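PDB 3DOR: protein CT_858, which probably acts as a serine-type endopeptidase, the secreted chlamydial protease CPAF, whose mature form is a dimer. Local coordinates for residues 471-476 / 487-492. Numbering follows the deposited sequence.
Sequences FFPVVL and TRTAGA
The Phe471 ring meets the carbonyl of Ala492 at an oblique angle, its CZ 4.3 Å from Ala492 O, too far for more than a loose van der Waals touch. With CG anti to its own carbonyl carbon (chi1 -55°), the ring is swung back toward the N-terminal end of helix 468-478, where its far end reaches the loop. The Phe472 ring faces another way: Leu476 CD1, one turn on, sits 3.5 Å above one of its faces, displaced toward the rim, and Leu349 and Leu353 of helix 346-354 join it in the core. Between helix and loop the second touch is aliphatic, Pro473 CG against Thr489 CG2 at 4.2 Å, the two side chains running aslant to each other and both also resting on Ile461. The threonine methyl is turned to the proline because CG2 stands anti to the carbonyl carbon, chi1 being 62° for OG1. That hydroxyl is hydrogen-bonded to Asp470 OD1 and accepts a hydrogen bond from Val530 N. No hydrogen bond joins the two segments directly, and just 85 Å² is buried between them, so the example illustrates how a sparse contact can be organised by a neighbouring residue: the Asp470 carboxylate, immediately before Phe471, also accepts hydrogen bonds from the backbone N of Gly491 through OD1 and from that of Ala492 through OD2. The whole is buried packing beside parallel strands 457-461 and 483-486, joined through helix 468-478 as a beta-alpha-beta crossover, consistent with the ClpP/crotonase-like fold of S41 peptidases.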
loop_
_atom_site.group_PDB
_atom_site.type_symbol
_atom_site.label_atom_id
_atom_site.label_comp_id
_atom_site.label_asym_id
_atom_site.label_seq_id
_atom_site.Cartn_x
_atom_site.Cartn_y
_atom_site.Cartn_z
ATOM N N PHE B 471 -20.798 -14.844 -2.169
ATOM C CA PHE B 471 -21.772 -14.146 -1.315
ATOM C C PHE B 471 -23.091 -13.698 -1.957
ATOM O O PHE B 471 -24.159 -13.805 -1.330
ATOM C CB PHE B 471 -21.115 -12.918 -0.660
ATOM C CG PHE B 471 -19.851 -13.225 0.111
ATOM C CD1 PHE B 471 -18.913 -12.215 0.360
ATOM C CD2 PHE B 471 -19.589 -14.513 0.581
ATOM C CE1 PHE B 471 -17.721 -12.488 1.069
ATOM C CE2 PHE B 471 -18.413 -14.799 1.285
ATOM C CZ PHE B 471 -17.475 -13.785 1.529
ATOM N N PHE B 472 -23.018 -13.179 -3.182
ATOM C CA PHE B 472 -24.211 -12.702 -3.882
ATOM C C PHE B 472 -25.310 -13.769 -3.888
ATOM O O PHE B 472 -26.404 -13.533 -3.382
ATOM C CB PHE B 472 -23.863 -12.275 -5.328
ATOM C CG PHE B 472 -25.028 -11.682 -6.099
ATOM C CD1 PHE B 472 -25.449 -10.378 -5.858
ATOM C CD2 PHE B 472 -25.678 -12.424 -7.094
ATOM C CE1 PHE B 472 -26.503 -9.805 -6.602
ATOM C CE2 PHE B 472 -26.728 -11.873 -7.842
ATOM C CZ PHE B 472 -27.142 -10.553 -7.596
ATOM N N PRO B 473 -25.033 -14.966 -4.436
ATOM C CA PRO B 473 -26.095 -15.979 -4.434
ATOM C C PRO B 473 -26.466 -16.517 -3.052
ATOM O O PRO B 473 -27.626 -16.852 -2.808
ATOM C CB PRO B 473 -25.540 -17.065 -5.355
ATOM C CG PRO B 473 -24.068 -16.968 -5.134
ATOM C CD PRO B 473 -23.838 -15.464 -5.141
ATOM N N VAL B 474 -25.502 -16.585 -2.140
ATOM C CA VAL B 474 -25.805 -17.109 -0.813
ATOM C C VAL B 474 -26.804 -16.218 -0.070
ATOM O O VAL B 474 -27.712 -16.717 0.601
ATOM C CB VAL B 474 -24.502 -17.331 0.045
ATOM C CG1 VAL B 474 -24.104 -16.068 0.811
ATOM C CG2 VAL B 474 -24.723 -18.493 0.997
ATOM N N VAL B 475 -26.660 -14.903 -0.214
ATOM C CA VAL B 475 -27.574 -13.964 0.437
ATOM C C VAL B 475 -28.973 -14.104 -0.157
ATOM O O VAL B 475 -29.968 -14.159 0.567
ATOM C CB VAL B 475 -27.107 -12.492 0.258
ATOM C CG1 VAL B 475 -28.171 -11.540 0.801
ATOM C CG2 VAL B 475 -25.783 -12.264 1.002
ATOM N N LEU B 476 -29.044 -14.161 -1.481
ATOM C CA LEU B 476 -30.323 -14.301 -2.172
ATOM C C LEU B 476 -30.967 -15.672 -1.928
ATOM O O LEU B 476 -32.201 -15.793 -1.879
ATOM C CB LEU B 476 -30.127 -14.063 -3.677
ATOM C CG LEU B 476 -29.668 -12.634 -4.030
ATOM C CD1 LEU B 476 -29.430 -12.460 -5.542
ATOM C CD2 LEU B 476 -30.727 -11.666 -3.542
ATOM N N THR B 487 -23.999 -24.308 -11.303
ATOM C CA THR B 487 -23.177 -25.213 -10.523
ATOM C C THR B 487 -22.583 -24.476 -9.323
ATOM O O THR B 487 -22.387 -23.251 -9.358
ATOM C CB THR B 487 -22.048 -25.885 -11.383
ATOM O OG1 THR B 487 -21.266 -24.894 -12.064
ATOM C CG2 THR B 487 -22.672 -26.832 -12.415
ATOM N N ARG B 488 -22.327 -25.242 -8.262
ATOM C CA ARG B 488 -21.770 -24.758 -7.002
ATOM C C ARG B 488 -20.612 -23.776 -7.185
ATOM O O ARG B 488 -19.719 -24.002 -8.010
ATOM C CB ARG B 488 -21.312 -25.974 -6.176
ATOM C CG ARG B 488 -20.675 -25.674 -4.836
ATOM C CD ARG B 488 -20.188 -26.979 -4.150
ATOM N NE ARG B 488 -21.287 -27.901 -3.850
ATOM C CZ ARG B 488 -22.052 -27.840 -2.764
ATOM N NH1 ARG B 488 -21.848 -26.903 -1.849
ATOM N NH2 ARG B 488 -23.047 -28.705 -2.603
ATOM N N THR B 489 -20.620 -22.697 -6.400
ATOM C CA THR B 489 -19.562 -21.694 -6.475
ATOM C C THR B 489 -18.251 -22.220 -5.860
ATOM O O THR B 489 -18.246 -23.221 -5.132
ATOM C CB THR B 489 -19.999 -20.364 -5.783
ATOM O OG1 THR B 489 -20.246 -20.596 -4.391
ATOM C CG2 THR B 489 -21.294 -19.813 -6.434
ATOM N N ALA B 490 -17.148 -21.536 -6.155
ATOM C CA ALA B 490 -15.818 -21.938 -5.694
ATOM C C ALA B 490 -15.597 -22.066 -4.194
ATOM O O ALA B 490 -15.021 -23.049 -3.728
ATOM C CB ALA B 490 -14.773 -21.002 -6.273
ATOM N N GLY B 491 -16.020 -21.066 -3.437
ATOM C CA GLY B 491 -15.837 -21.127 -2.005
ATOM C C GLY B 491 -14.628 -20.383 -1.469
ATOM O O GLY B 491 -13.768 -20.970 -0.802
ATOM N N ALA B 492 -14.521 -19.101 -1.799
ATOM C CA ALA B 492 -13.441 -18.274 -1.259
ATOM C C ALA B 492 -14.226 -17.531 -0.177
ATOM O O ALA B 492 -14.640 -16.385 -0.365
ATOM C CB ALA B 492 -12.915 -17.309 -2.320
#